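Local atomic coordinates of glutathione S-transferase (Cupriavidus metallidurans, PDB entry 4MK3), a protein that binds glutathione sulfinic acid and probably catalyses the conjugation of glutathione to electrophilic substrates, as glutathione transferases do. Residues P32-V37 and K70-V75; L41-I46 and R215-D220; A197-D200 and L205-F208. All blocks are in the same frame, centred on the assembly; numbering follows the deposited sequence.

Contacts 1 and 2 share helix 32-44. Contact 1 sets its first turns against residues 70-75, a loop leading into strand 73-75, and holds five residues of the pocket for glutathione sulfinic acid; contact 2 joins its last turn to residues 215-220. Their centres are about 14 Å apart, and they touch directly through a probable hydrogen bond from Arg35 NH2 to Phe218 O at 2.9 Å. Contact 3 stays within the helical part of the chain, centre to centre about 25 Å from contact 1 and about 22 Å from contact 2. Its helix 203-212 is followed in sequence by helix 216-219, yet the nearest atoms of contacts 2 and 3 remain about 7 Å apart.

Contact 1: residues P32-V37 and K70-V75; sequences PYARKV and KVPCLV. With GSF (L-gamma-glutamyl-3-sulfino-L-alanylglycine), chain E.
Lys70 NZ reaches two oxygens of the bound glutathione sulfinic acid, GSF: O32 of its glycyl carboxylate at 2.7 Å and the gamma-glutamyl carbonyl OE1 at 3.0 Å. A bend at the last side-chain torsion (chi4 -78°) turns the ammonium onto both. Next comes the cis-proline loop of the thioredoxin-like glutathione transferase domain. Val71 N gives a bond to O2 of the cysteinyl part of GSF, and Val71 O takes one from GSF N2 at 2.9 Å, so the ligand pairs with the loop as an added strand would. Pro72, behind a cis peptide bond, lies against helix 32-44: its CD touches Tyr33 CB at 3.7 Å, its CB meets Ala34 CB, and its CG meets Val37 CG2 at 3.9 Å. These contacts are apolar and buried. Tyr33 CG stands anti to the carbonyl carbon (chi1 -52°), which turns the ring toward GSF; its OH is hydrogen-bonded to Asp124. Lys152 and Arg148 of the second subunit also bind GSF. GSF CB1 sits 3.8 Å above the centre of one face of the Tyr33 ring, while sulfinate O2S lies in the ring plane, 3.1 Å from CD2.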
ATOM      1  N   PRO A  32       4.081 -10.354  -8.154  1.00 16.86           N
ATOM      2  CA  PRO A  32       2.658 -10.643  -7.911  1.00 16.23           C
ATOM      3  C   PRO A  32       1.805  -9.388  -7.907  1.00 15.04           C
ATOM      4  O   PRO A  32       0.618  -9.436  -8.253  1.00 15.95           O
ATOM      5  CB  PRO A  32       2.683 -11.331  -6.552  1.00 16.65           C
ATOM      6  CG  PRO A  32       3.899 -10.828  -5.869  1.00 17.56           C
ATOM      7  CD  PRO A  32       4.912 -10.621  -6.963  1.00 17.28           C
ATOM      8  N   TYR A  33       2.396  -8.254  -7.537  1.00 15.17           N
ATOM      9  CA  TYR A  33       1.692  -6.984  -7.628  1.00 14.00           C
ATOM     10  C   TYR A  33       1.460  -6.623  -9.084  1.00 14.05           C
ATOM     11  O   TYR A  33       0.401  -6.105  -9.441  1.00 15.19           O
ATOM     12  CB  TYR A  33       2.490  -5.864  -6.941  1.00 15.94           C
ATOM     13  CG  TYR A  33       2.937  -6.126  -5.510  1.00 15.98           C
ATOM     14  CD1 TYR A  33       2.133  -5.832  -4.432  1.00 17.94           C
ATOM     15  CD2 TYR A  33       4.211  -6.586  -5.268  1.00 17.92           C
ATOM     16  CE1 TYR A  33       2.598  -6.049  -3.130  1.00 16.23           C
ATOM     17  CE2 TYR A  33       4.677  -6.804  -4.016  1.00 18.54           C
ATOM     18  CZ  TYR A  33       3.881  -6.535  -2.948  1.00 17.37           C
ATOM     19  OH  TYR A  33       4.381  -6.738  -1.684  1.00 19.63           O
ATOM     20  N   ALA A  34       2.462  -6.853  -9.918  1.00 15.66           N
ATOM     21  CA  ALA A  34       2.291  -6.607 -11.334  1.00 16.12           C
ATOM     22  C   ALA A  34       1.307  -7.606 -11.935  1.00 14.83           C
ATOM     23  O   ALA A  34       0.539  -7.258 -12.834  1.00 15.52           O
ATOM     24  CB  ALA A  34       3.619  -6.679 -12.063  1.00 18.95           C
ATOM     25  N   ARG A  35       1.274  -8.834 -11.406  1.00 15.67           N
ATOM     26  CA  ARG A  35       0.330  -9.815 -11.939  1.00 14.59           C
ATOM     27  C   ARG A  35      -1.101  -9.371 -11.681  1.00 14.82           C
ATOM     28  O   ARG A  35      -1.963  -9.519 -12.533  1.00 14.73           O
ATOM     29  CB  ARG A  35       0.541 -11.213 -11.372  1.00 14.23           C
ATOM     30  CG  ARG A  35      -0.327 -12.243 -12.094  1.00 14.80           C
ATOM     31  CD  ARG A  35      -0.316 -13.583 -11.437  1.00 14.92           C
ATOM     32  NE  ARG A  35      -0.934 -14.593 -12.288  1.00 16.07           N
ATOM     33  CZ  ARG A  35      -0.954 -15.877 -12.006  1.00 17.28           C
ATOM     34  NH1 ARG A  35      -0.446 -16.308 -10.852  1.00 19.25           N
ATOM     35  NH2 ARG A  35      -1.471 -16.741 -12.858  1.00 16.77           N
ATOM     36  N   LYS A  36      -1.344  -8.810 -10.503  1.00 14.32           N
ATOM     37  CA  LYS A  36      -2.659  -8.258 -10.205  1.00 14.14           C
ATOM     38  C   LYS A  36      -3.100  -7.245 -11.255  1.00 14.88           C
ATOM     39  O   LYS A  36      -4.226  -7.285 -11.764  1.00 14.28           O
ATOM     40  CB  LYS A  36      -2.666  -7.638  -8.798  1.00 14.70           C
ATOM     41  CG  LYS A  36      -3.976  -6.956  -8.414  1.00 14.59           C
ATOM     42  CD  LYS A  36      -3.948  -6.372  -6.994  1.00 17.68           C
ATOM     43  CE  LYS A  36      -2.885  -5.302  -6.884  1.00 18.91           C
ATOM     44  NZ  LYS A  36      -2.930  -4.561  -5.592  1.00 15.52           N
ATOM     45  N   VAL A  37      -2.200  -6.325 -11.610  1.00 14.23           N
ATOM     46  CA  VAL A  37      -2.499  -5.330 -12.621  1.00 15.40           C
ATOM     47  C   VAL A  37      -2.713  -5.963 -13.995  1.00 13.43           C
ATOM     48  O   VAL A  37      -3.628  -5.601 -14.713  1.00 15.91           O
ATOM     49  CB  VAL A  37      -1.377  -4.282 -12.687  1.00 15.16           C
ATOM     50  CG1 VAL A  37      -1.512  -3.418 -13.948  1.00 18.85           C
ATOM     51  CG2 VAL A  37      -1.357  -3.450 -11.408  1.00 15.64           C
ATOM     52  N   LYS A  70       9.977   0.839  -7.852  1.00 17.04           N
ATOM     53  CA  LYS A  70       9.209  -0.401  -7.827  1.00 16.36           C
ATOM     54  C   LYS A  70       8.364  -0.601  -9.072  1.00 17.63           C
ATOM     55  O   LYS A  70       7.964   0.359  -9.741  1.00 17.24           O
ATOM     56  CB  LYS A  70       8.305  -0.458  -6.582  1.00 15.79           C
ATOM     57  CG  LYS A  70       9.071  -0.550  -5.283  1.00 18.65           C
ATOM     58  CD  LYS A  70       8.148  -0.425  -4.091  1.00 18.56           C
ATOM     59  CE  LYS A  70       8.886  -0.609  -2.829  1.00 18.95           C
ATOM     60  NZ  LYS A  70       9.130  -2.061  -2.613  1.00 24.32           N
ATOM     61  N   VAL A  71       8.123  -1.868  -9.395  1.00 16.46           N
ATOM     62  CA  VAL A  71       7.106  -2.241 -10.362  1.00 17.49           C
ATOM     63  C   VAL A  71       5.933  -2.867  -9.618  1.00 15.91           C
ATOM     64  O   VAL A  71       6.121  -3.454  -8.544  1.00 17.09           O
ATOM     65  CB  VAL A  71       7.629  -3.226 -11.429  1.00 16.62           C
ATOM     66  CG1 VAL A  71       8.615  -2.522 -12.335  1.00 19.01           C
ATOM     67  CG2 VAL A  71       8.256  -4.463 -10.802  1.00 20.99           C
ATOM     68  N   PRO A  72       4.722  -2.766 -10.186  1.00 14.86           N
ATOM     69  CA  PRO A  72       4.388  -2.188 -11.482  1.00 15.98           C
ATOM     70  C   PRO A  72       4.352  -0.678 -11.494  1.00 15.90           C
ATOM     71  O   PRO A  72       4.105  -0.013 -10.486  1.00 15.24           O
ATOM     72  CB  PRO A  72       2.979  -2.728 -11.759  1.00 15.70           C
ATOM     73  CG  PRO A  72       2.396  -2.974 -10.373  1.00 15.34           C
ATOM     74  CD  PRO A  72       3.549  -3.404  -9.543  1.00 14.60           C
ATOM     75  N   CYS A  73       4.587  -0.145 -12.689  1.00 14.97           N
ATOM     76  CA  CYS A  73       4.420   1.275 -12.943  1.00 14.43           C
ATOM     77  C   CYS A  73       3.842   1.401 -14.345  1.00 14.72           C
ATOM     78  O   CYS A  73       4.384   0.854 -15.317  1.00 16.38           O
ATOM     79  CB  CYS A  73       5.759   2.016 -12.819  1.00 16.38           C
ATOM     80  SG  CYS A  73       5.614   3.791 -13.084  1.00 17.67           S
ATOM     81  N   LEU A  74       2.710   2.095 -14.460  1.00 17.17           N
ATOM     82  CA  LEU A  74       2.061   2.330 -15.742  1.00 17.13           C
ATOM     83  C   LEU A  74       2.420   3.714 -16.249  1.00 19.68           C
ATOM     84  O   LEU A  74       2.285   4.699 -15.530  1.00 21.05           O
ATOM     85  CB  LEU A  74       0.543   2.228 -15.576  1.00 19.63           C
ATOM     86  CG  LEU A  74      -0.292   2.298 -16.847  1.00 23.09           C
ATOM     87  CD1 LEU A  74      -0.186   1.001 -17.644  1.00 29.04           C
ATOM     88  CD2 LEU A  74      -1.752   2.610 -16.494  1.00 27.70           C
ATOM     89  N   VAL A  75       2.914   3.791 -17.475  1.00 19.51           N
ATOM     90  CA  VAL A  75       3.321   5.049 -18.057  1.00 22.74           C
ATOM     91  C   VAL A  75       2.373   5.325 -19.194  1.00 25.89           C
ATOM     92  O   VAL A  75       2.272   4.532 -20.143  1.00 28.24           O
ATOM     93  CB  VAL A  75       4.775   4.989 -18.538  1.00 22.05           C
ATOM     94  CG1 VAL A  75       5.173   6.276 -19.248  1.00 30.41           C
ATOM     95  CG2 VAL A  75       5.706   4.706 -17.356  1.00 26.80           C
TER
HETATM   96  CB1 GSF E 304       4.672  -2.790  -4.024  1.00 16.61           C
HETATM   97  CG1 GSF E 304       5.386  -3.214  -5.300  1.00 16.22           C
HETATM   98  CD1 GSF E 304       6.717  -3.881  -5.025  1.00 17.59           C
HETATM   99  OE1 GSF E 304       7.242  -3.912  -3.930  1.00 20.10           O
HETATM  100  C1  GSF E 304       2.556  -2.146  -5.152  1.00 16.47           C
HETATM  101  O11 GSF E 304       2.695  -2.139  -6.401  1.00 15.91           O
HETATM  102  O12 GSF E 304       1.479  -2.569  -4.655  1.00 15.70           O
HETATM  103  N1  GSF E 304       3.149  -1.175  -3.001  1.00 16.24           N
HETATM  104  CA1 GSF E 304       3.678  -1.660  -4.274  1.00 15.16           C
HETATM  105  N2  GSF E 304       7.324  -4.497  -6.109  1.00 18.43           N
HETATM  106  CA2 GSF E 304       8.604  -5.107  -5.974  1.00 17.64           C
HETATM  107  CB2 GSF E 304       8.787  -6.147  -7.029  1.00 18.46           C
HETATM  108  SG2 GSF E 304       7.928  -7.648  -6.714  1.00 26.42           S
HETATM  109  O1S GSF E 304       8.630  -8.691  -7.481  1.00 36.97           O
HETATM  110  O2S GSF E 304       6.505  -7.485  -7.134  1.00 28.97           O
HETATM  111  C2  GSF E 304       9.700  -4.116  -6.300  1.00 18.79           C
HETATM  112  O2  GSF E 304       9.635  -3.421  -7.311  1.00 18.03           O
HETATM  113  N3  GSF E 304      10.779  -4.040  -5.426  1.00 19.30           N
HETATM  114  CA3 GSF E 304      11.871  -3.158  -5.726  1.00 18.38           C
HETATM  115  C3  GSF E 304      12.347  -2.382  -4.492  1.00 20.89           C
HETATM  116  O31 GSF E 304      13.439  -1.744  -4.575  1.00 22.42           O
HETATM  117  O32 GSF E 304      11.686  -2.372  -3.432  1.00 24.58           O

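Contact 2: residues L41-I46 and R215-D220; sequences LAEKKI and RQSFID
The end of helix 32-44, in the thioredoxin-like domain, meets the short helix 216-219 of the C-terminal part, and the carboxylate of Glu43 carries the join to Arg215 and Ser217. Arg215 grips it side-on with two nitrogens, one to each oxygen. NH2 gives a nearly straight bond to OE1 (2.9 Å, 175°), and NE gives one to OE2, also at 2.9 Å. The acceptors lie in or near the guanidinium plane, but the carboxylate is turned 36° against it, so both bonds arrive on the syn sides of the oxygens from somewhat out of the carboxylate plane. Ser217 OG donates a third bond, 2.7 Å to OE2, from above the carboxylate plane and from the face opposite to Arg215 NE. OE2 is thus held between two donors, which would restrain rotation of the group. Glu43 reaches this place by a sharp turn at chi2 (-77°), which brings its end round to the neighbouring helix. This is an interdomain salt bridge, and it lies near two helix ends: Lys45, with positive phi, closes helix 32-44 in a Schellman motif, while Arg215 is at the N-cap position of helix 216-219. Tyr175 backs the bridge, making a cation-pi contact with Arg215 and a weak hydrogen bond to Glu43 OE2. Beside the polar cluster the helices come close enough for plain packing, and the methyl of Ala42 meets Ser217 CB at 3.9 Å.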
ATOM      1  N   LEU A  41      -5.975  -5.731 -16.336  1.00 17.52           N
ATOM      2  CA  LEU A  41      -5.954  -5.277 -17.725  1.00 16.56           C
ATOM      3  C   LEU A  41      -6.511  -6.313 -18.692  1.00 17.13           C
ATOM      4  O   LEU A  41      -7.218  -5.984 -19.631  1.00 18.70           O
ATOM      5  CB  LEU A  41      -4.544  -4.870 -18.143  1.00 17.93           C
ATOM      6  CG  LEU A  41      -4.018  -3.643 -17.393  1.00 17.52           C
ATOM      7  CD1 LEU A  41      -2.523  -3.511 -17.540  1.00 19.09           C
ATOM      8  CD2 LEU A  41      -4.687  -2.384 -17.916  1.00 20.82           C
ATOM      9  N   ALA A  42      -6.219  -7.583 -18.450  1.00 16.87           N
ATOM     10  CA  ALA A  42      -6.752  -8.647 -19.287  1.00 17.78           C
ATOM     11  C   ALA A  42      -8.273  -8.778 -19.137  1.00 17.99           C
ATOM     12  O   ALA A  42      -8.992  -8.901 -20.122  1.00 20.21           O
ATOM     13  CB  ALA A  42      -6.085  -9.955 -18.941  1.00 17.58           C
ATOM     14  N   GLU A  43      -8.744  -8.752 -17.896  1.00 18.52           N
ATOM     15  CA  GLU A  43     -10.183  -8.862 -17.658  1.00 19.62           C
ATOM     16  C   GLU A  43     -10.941  -7.720 -18.340  1.00 20.70           C
ATOM     17  O   GLU A  43     -12.045  -7.932 -18.870  1.00 22.14           O
ATOM     18  CB  GLU A  43     -10.498  -8.852 -16.159  1.00 17.80           C
ATOM     19  CG  GLU A  43      -9.945 -10.018 -15.356  1.00 17.11           C
ATOM     20  CD  GLU A  43     -10.695 -11.322 -15.506  1.00 16.77           C
ATOM     21  OE1 GLU A  43     -11.747 -11.355 -16.186  1.00 23.10           O
ATOM     22  OE2 GLU A  43     -10.234 -12.335 -14.925  1.00 17.19           O
ATOM     23  N   LYS A  44     -10.337  -6.527 -18.337  1.00 20.69           N
ATOM     24  CA  LYS A  44     -10.949  -5.306 -18.894  1.00 20.94           C
ATOM     25  C   LYS A  44     -10.749  -5.183 -20.418  1.00 24.33           C
ATOM     26  O   LYS A  44     -11.329  -4.297 -21.066  1.00 24.89           O
ATOM     27  CB  LYS A  44     -10.333  -4.072 -18.243  1.00 22.68           C
ATOM     28  CG  LYS A  44     -10.417  -3.982 -16.725  1.00 31.03           C
ATOM     29  CD  LYS A  44     -11.799  -3.811 -16.237  1.00 24.70           C
ATOM     30  CE  LYS A  44     -12.439  -2.500 -16.669  1.00 29.60           C
ATOM     31  NZ  LYS A  44     -13.757  -2.421 -16.020  1.00 24.69           N
ATOM     32  N   LYS A  45      -9.918  -6.061 -20.974  1.00 24.56           N
ATOM     33  CA  LYS A  45      -9.585  -6.044 -22.399  1.00 24.62           C
ATOM     34  C   LYS A  45      -8.942  -4.717 -22.812  1.00 25.55           C
ATOM     35  O   LYS A  45      -9.241  -4.157 -23.880  1.00 27.36           O
ATOM     36  CB  LYS A  45     -10.819  -6.354 -23.236  1.00 26.62           C
ATOM     37  CG  LYS A  45     -11.454  -7.693 -22.881  1.00 29.46           C
ATOM     38  CD  LYS A  45     -12.671  -7.980 -23.747  1.00 40.26           C
ATOM     39  CE  LYS A  45     -13.348  -9.271 -23.330  1.00 45.01           C
ATOM     40  NZ  LYS A  45     -12.448 -10.454 -23.484  1.00 50.35           N
ATOM     41  N   ILE A  46      -8.047  -4.235 -21.958  1.00 23.72           N
ATOM     42  CA  ILE A  46      -7.292  -3.021 -22.218  1.00 21.73           C
ATOM     43  C   ILE A  46      -5.924  -3.375 -22.789  1.00 24.01           C
ATOM     44  O   ILE A  46      -5.162  -4.113 -22.167  1.00 25.41           O
ATOM     45  CB  ILE A  46      -7.136  -2.200 -20.935  1.00 25.80           C
ATOM     46  CG1 ILE A  46      -8.516  -1.796 -20.420  1.00 27.27           C
ATOM     47  CG2 ILE A  46      -6.287  -0.950 -21.189  1.00 27.21           C
ATOM     48  CD1 ILE A  46      -8.495  -1.314 -18.990  1.00 32.36           C
ATOM     49  N   ARG A 215      -9.372 -19.064 -15.115  1.00 15.16           N
ATOM     50  CA  ARG A 215      -9.702 -17.857 -15.864  1.00 15.98           C
ATOM     51  C   ARG A 215      -8.569 -17.544 -16.829  1.00 14.62           C
ATOM     52  O   ARG A 215      -7.400 -17.712 -16.504  1.00 14.58           O
ATOM     53  CB  ARG A 215      -9.930 -16.671 -14.929  1.00 15.69           C
ATOM     54  CG  ARG A 215     -11.174 -16.843 -14.036  1.00 16.12           C
ATOM     55  CD  ARG A 215     -11.449 -15.596 -13.238  1.00 16.25           C
ATOM     56  NE  ARG A 215     -11.983 -14.514 -14.049  1.00 17.22           N
ATOM     57  CZ  ARG A 215     -13.273 -14.286 -14.266  1.00 20.83           C
ATOM     58  NH1 ARG A 215     -14.199 -15.097 -13.731  1.00 24.00           N
ATOM     59  NH2 ARG A 215     -13.653 -13.253 -15.007  1.00 24.21           N
ATOM     60  N   GLN A 216      -8.945 -17.076 -18.009  1.00 15.32           N
ATOM     61  CA  GLN A 216      -7.977 -16.766 -19.058  1.00 14.77           C
ATOM     62  C   GLN A 216      -6.898 -15.791 -18.554  1.00 15.22           C
ATOM     63  O   GLN A 216      -5.710 -15.931 -18.884  1.00 15.50           O
ATOM     64  CB  GLN A 216      -8.680 -16.167 -20.271  1.00 16.90           C
ATOM     65  CG  GLN A 216      -7.771 -16.145 -21.497  1.00 16.75           C
ATOM     66  CD  GLN A 216      -7.431 -17.537 -21.953  1.00 17.07           C
ATOM     67  OE1 GLN A 216      -8.324 -18.363 -22.184  1.00 21.98           O
ATOM     68  NE2 GLN A 216      -6.142 -17.835 -22.066  1.00 17.73           N
ATOM     69  N   SER A 217      -7.304 -14.798 -17.784  1.00 14.80           N
ATOM     70  CA  SER A 217      -6.375 -13.804 -17.279  1.00 13.63           C
ATOM     71  C   SER A 217      -5.279 -14.409 -16.403  1.00 15.09           C
ATOM     72  O   SER A 217      -4.140 -13.945 -16.410  1.00 16.78           O
ATOM     73  CB  SER A 217      -7.151 -12.750 -16.510  1.00 14.14           C
ATOM     74  OG  SER A 217      -7.825 -13.384 -15.423  1.00 15.06           O
ATOM     75  N   PHE A 218      -5.624 -15.413 -15.610  1.00 13.35           N
ATOM     76  CA  PHE A 218      -4.635 -16.128 -14.819  1.00 14.11           C
ATOM     77  C   PHE A 218      -3.779 -17.053 -15.677  1.00 15.19           C
ATOM     78  O   PHE A 218      -2.551 -17.085 -15.541  1.00 15.02           O
ATOM     79  CB  PHE A 218      -5.309 -16.875 -13.651  1.00 15.55           C
ATOM     80  CG  PHE A 218      -5.541 -15.990 -12.444  1.00 12.35           C
ATOM     81  CD1 PHE A 218      -6.579 -15.091 -12.423  1.00 14.10           C
ATOM     82  CD2 PHE A 218      -4.671 -16.031 -11.375  1.00 16.89           C
ATOM     83  CE1 PHE A 218      -6.772 -14.256 -11.324  1.00 14.49           C
ATOM     84  CE2 PHE A 218      -4.846 -15.193 -10.276  1.00 17.24           C
ATOM     85  CZ  PHE A 218      -5.897 -14.299 -10.269  1.00 14.15           C
ATOM     86  N   ILE A 219      -4.417 -17.815 -16.569  1.00 15.50           N
ATOM     87  CA  ILE A 219      -3.699 -18.716 -17.471  1.00 15.13           C
ATOM     88  C   ILE A 219      -2.585 -17.980 -18.231  1.00 16.07           C
ATOM     89  O   ILE A 219      -1.500 -18.499 -18.415  1.00 18.35           O
ATOM     90  CB  ILE A 219      -4.695 -19.326 -18.479  1.00 16.17           C
ATOM     91  CG1 ILE A 219      -5.619 -20.328 -17.775  1.00 18.29           C
ATOM     92  CG2 ILE A 219      -3.970 -19.986 -19.640  1.00 21.00           C
ATOM     93  CD1 ILE A 219      -6.810 -20.732 -18.611  1.00 20.25           C
ATOM     94  N   ASP A 220      -2.884 -16.767 -18.683  1.00 14.75           N
ATOM     95  CA  ASP A 220      -1.956 -16.022 -19.506  1.00 15.67           C
ATOM     96  C   ASP A 220      -0.854 -15.311 -18.719  1.00 15.63           C
ATOM     97  O   ASP A 220       0.055 -14.778 -19.321  1.00 18.61           O
ATOM     98  CB  ASP A 220      -2.709 -14.976 -20.350  1.00 14.87           C
ATOM     99  CG  ASP A 220      -3.510 -15.591 -21.486  1.00 17.35           C
ATOM    100  OD1 ASP A 220      -3.142 -16.680 -21.947  1.00 19.17           O
ATOM    101  OD2 ASP A 220      -4.484 -14.940 -21.927  1.00 18.67           O
TER

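Contact 3: residues A197-D200 and L205-F208; sequences AWRD and LVAF
Arg199 crosses Val206 at about a right angle, and its side chain can be followed outward along the contact. CB meets Val206 CG2 at 3.8 Å. CG lies 4.0 Å from the same methyl and also sits over one face of the Trp198 indole, offset toward the rim. The chain then runs extended from CG to NE, and the guanidinium, tilted against the indole, presents one face to the Trp198 CH2 corner, which lies 3.6 Å from its plane. At the tip, NH2 comes to 4.1 Å from Val206 CG1, whereas NH1 forms a salt bridge with Asp190 of helix 177-192. Val206 CG2 also presses on the backbone, 3.3 Å from Arg199 O, a tight fit between the two successive helices. Trp198 packs alongside. Its CG occupies the crowded position between the backbone N and the carbonyl carbon (chi1 65°), and the six-membered ring is thereby brought to Leu205, with CZ3 at 3.8 Å from Leu205 CB. Val206 N lies at the indole edge, near its plane. Replacing Trp198 by an alanine would probably open a gap beside Leu205 and leave Arg199 CG and the face of its guanidinium without the indole they touch. Leu157 of helix 143-164 and Leu186 and Leu189 of helix 177-192 also touch Trp198. The arrangement is a pair of consecutive helices, 198-201 and 203-212, joined by a tight one-residue link and packed against the longer helices of the all-helical C-terminal domain of glutathione transferases.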
ATOM      1  N   ALA A 197       2.245 -24.371   3.791  1.00 23.05           N
ATOM      2  CA  ALA A 197       1.280 -25.353   3.321  1.00 29.49           C
ATOM      3  C   ALA A 197      -0.173 -24.903   3.461  1.00 26.62           C
ATOM      4  O   ALA A 197      -0.999 -25.603   4.060  1.00 27.59           O
ATOM      5  CB  ALA A 197       1.500 -26.665   4.057  1.00 30.92           C
ATOM      6  N   TRP A 198      -0.504 -23.755   2.877  1.00 20.57           N
ATOM      7  CA  TRP A 198      -1.845 -23.215   3.012  1.00 18.44           C
ATOM      8  C   TRP A 198      -2.915 -24.137   2.441  1.00 21.94           C
ATOM      9  O   TRP A 198      -4.045 -24.120   2.894  1.00 21.14           O
ATOM     10  CB  TRP A 198      -1.937 -21.826   2.386  1.00 19.68           C
ATOM     11  CG  TRP A 198      -1.743 -21.763   0.891  1.00 18.03           C
ATOM     12  CD1 TRP A 198      -0.573 -21.524   0.226  1.00 19.72           C
ATOM     13  CD2 TRP A 198      -2.746 -21.914  -0.112  1.00 19.16           C
ATOM     14  NE1 TRP A 198      -0.789 -21.524  -1.124  1.00 18.19           N
ATOM     15  CE2 TRP A 198      -2.118 -21.746  -1.363  1.00 17.44           C
ATOM     16  CE3 TRP A 198      -4.118 -22.175  -0.078  1.00 17.98           C
ATOM     17  CZ2 TRP A 198      -2.809 -21.846  -2.562  1.00 16.89           C
ATOM     18  CZ3 TRP A 198      -4.804 -22.265  -1.263  1.00 18.08           C
ATOM     19  CH2 TRP A 198      -4.155 -22.092  -2.496  1.00 17.98           C
ATOM     20  N   ARG A 199      -2.564 -24.932   1.440  1.00 21.02           N
ATOM     21  CA  ARG A 199      -3.535 -25.807   0.767  1.00 21.16           C
ATOM     22  C   ARG A 199      -4.031 -26.935   1.662  1.00 26.04           C
ATOM     23  O   ARG A 199      -5.154 -27.408   1.517  1.00 28.48           O
ATOM     24  CB  ARG A 199      -2.905 -26.393  -0.498  1.00 20.44           C
ATOM     25  CG  ARG A 199      -2.709 -25.343  -1.580  1.00 18.69           C
ATOM     26  CD  ARG A 199      -1.927 -25.896  -2.760  1.00 22.05           C
ATOM     27  NE  ARG A 199      -1.976 -24.919  -3.832  1.00 17.62           N
ATOM     28  CZ  ARG A 199      -2.981 -24.823  -4.699  1.00 19.67           C
ATOM     29  NH1 ARG A 199      -2.986 -23.865  -5.631  1.00 20.00           N
ATOM     30  NH2 ARG A 199      -3.979 -25.702  -4.649  1.00 23.54           N
ATOM     31  N   ASP A 200      -3.179 -27.369   2.561  1.00 22.44           N
ATOM     32  CA  ASP A 200      -3.589 -28.357   3.531  1.00 23.34           C
ATOM     33  C   ASP A 200      -4.542 -27.730   4.553  1.00 31.05           C
ATOM     34  O   ASP A 200      -5.552 -28.353   4.894  1.00 34.87           O
ATOM     35  CB  ASP A 200      -2.354 -28.975   4.168  1.00 29.38           C
ATOM     36  CG  ASP A 200      -1.531 -29.769   3.165  1.00 39.69           C
ATOM     37  OD1 ASP A 200      -2.139 -30.471   2.330  1.00 47.31           O
ATOM     38  OD2 ASP A 200      -0.289 -29.687   3.205  1.00 40.95           O
ATOM     39  N   LEU A 205      -9.983 -22.022   0.403  1.00 17.68           N
ATOM     40  CA  LEU A 205      -9.031 -21.322  -0.453  1.00 14.89           C
ATOM     41  C   LEU A 205      -8.551 -22.210  -1.590  1.00 15.43           C
ATOM     42  O   LEU A 205      -8.318 -21.710  -2.693  1.00 15.80           O
ATOM     43  CB  LEU A 205      -7.859 -20.827   0.374  1.00 15.72           C
ATOM     44  CG  LEU A 205      -8.208 -19.776   1.433  1.00 16.66           C
ATOM     45  CD1 LEU A 205      -6.922 -19.300   2.079  1.00 17.00           C
ATOM     46  CD2 LEU A 205      -8.970 -18.588   0.881  1.00 17.77           C
ATOM     47  N   VAL A 206      -8.391 -23.508  -1.336  1.00 18.15           N
ATOM     48  CA  VAL A 206      -8.042 -24.439  -2.404  1.00 18.97           C
ATOM     49  C   VAL A 206      -9.119 -24.442  -3.496  1.00 19.56           C
ATOM     50  O   VAL A 206      -8.808 -24.365  -4.687  1.00 19.71           O
ATOM     51  CB  VAL A 206      -7.806 -25.844  -1.868  1.00 23.01           C
ATOM     52  CG1 VAL A 206      -7.560 -26.827  -2.999  1.00 24.01           C
ATOM     53  CG2 VAL A 206      -6.638 -25.821  -0.903  1.00 22.16           C
ATOM     54  N   ALA A 207     -10.388 -24.504  -3.095  1.00 18.63           N
ATOM     55  CA  ALA A 207     -11.467 -24.530  -4.072  1.00 19.39           C
ATOM     56  C   ALA A 207     -11.505 -23.215  -4.857  1.00 16.87           C
ATOM     57  O   ALA A 207     -11.700 -23.199  -6.073  1.00 20.16           O
ATOM     58  CB  ALA A 207     -12.796 -24.798  -3.366  1.00 20.96           C
ATOM     59  N   PHE A 208     -11.319 -22.116  -4.144  1.00 16.12           N
ATOM     60  CA  PHE A 208     -11.239 -20.798  -4.764  1.00 16.02           C
ATOM     61  C   PHE A 208     -10.133 -20.753  -5.793  1.00 16.49           C
ATOM     62  O   PHE A 208     -10.344 -20.307  -6.917  1.00 17.08           O
ATOM     63  CB  PHE A 208     -11.022 -19.748  -3.666  1.00 15.48           C
ATOM     64  CG  PHE A 208     -10.583 -18.403  -4.169  1.00 14.27           C
ATOM     65  CD1 PHE A 208      -9.240 -18.115  -4.342  1.00 15.08           C
ATOM     66  CD2 PHE A 208     -11.514 -17.424  -4.430  1.00 16.15           C
ATOM     67  CE1 PHE A 208      -8.834 -16.885  -4.780  1.00 14.45           C
ATOM     68  CE2 PHE A 208     -11.094 -16.171  -4.909  1.00 15.96           C
ATOM     69  CZ  PHE A 208      -9.767 -15.922  -5.078  1.00 14.53           C
TER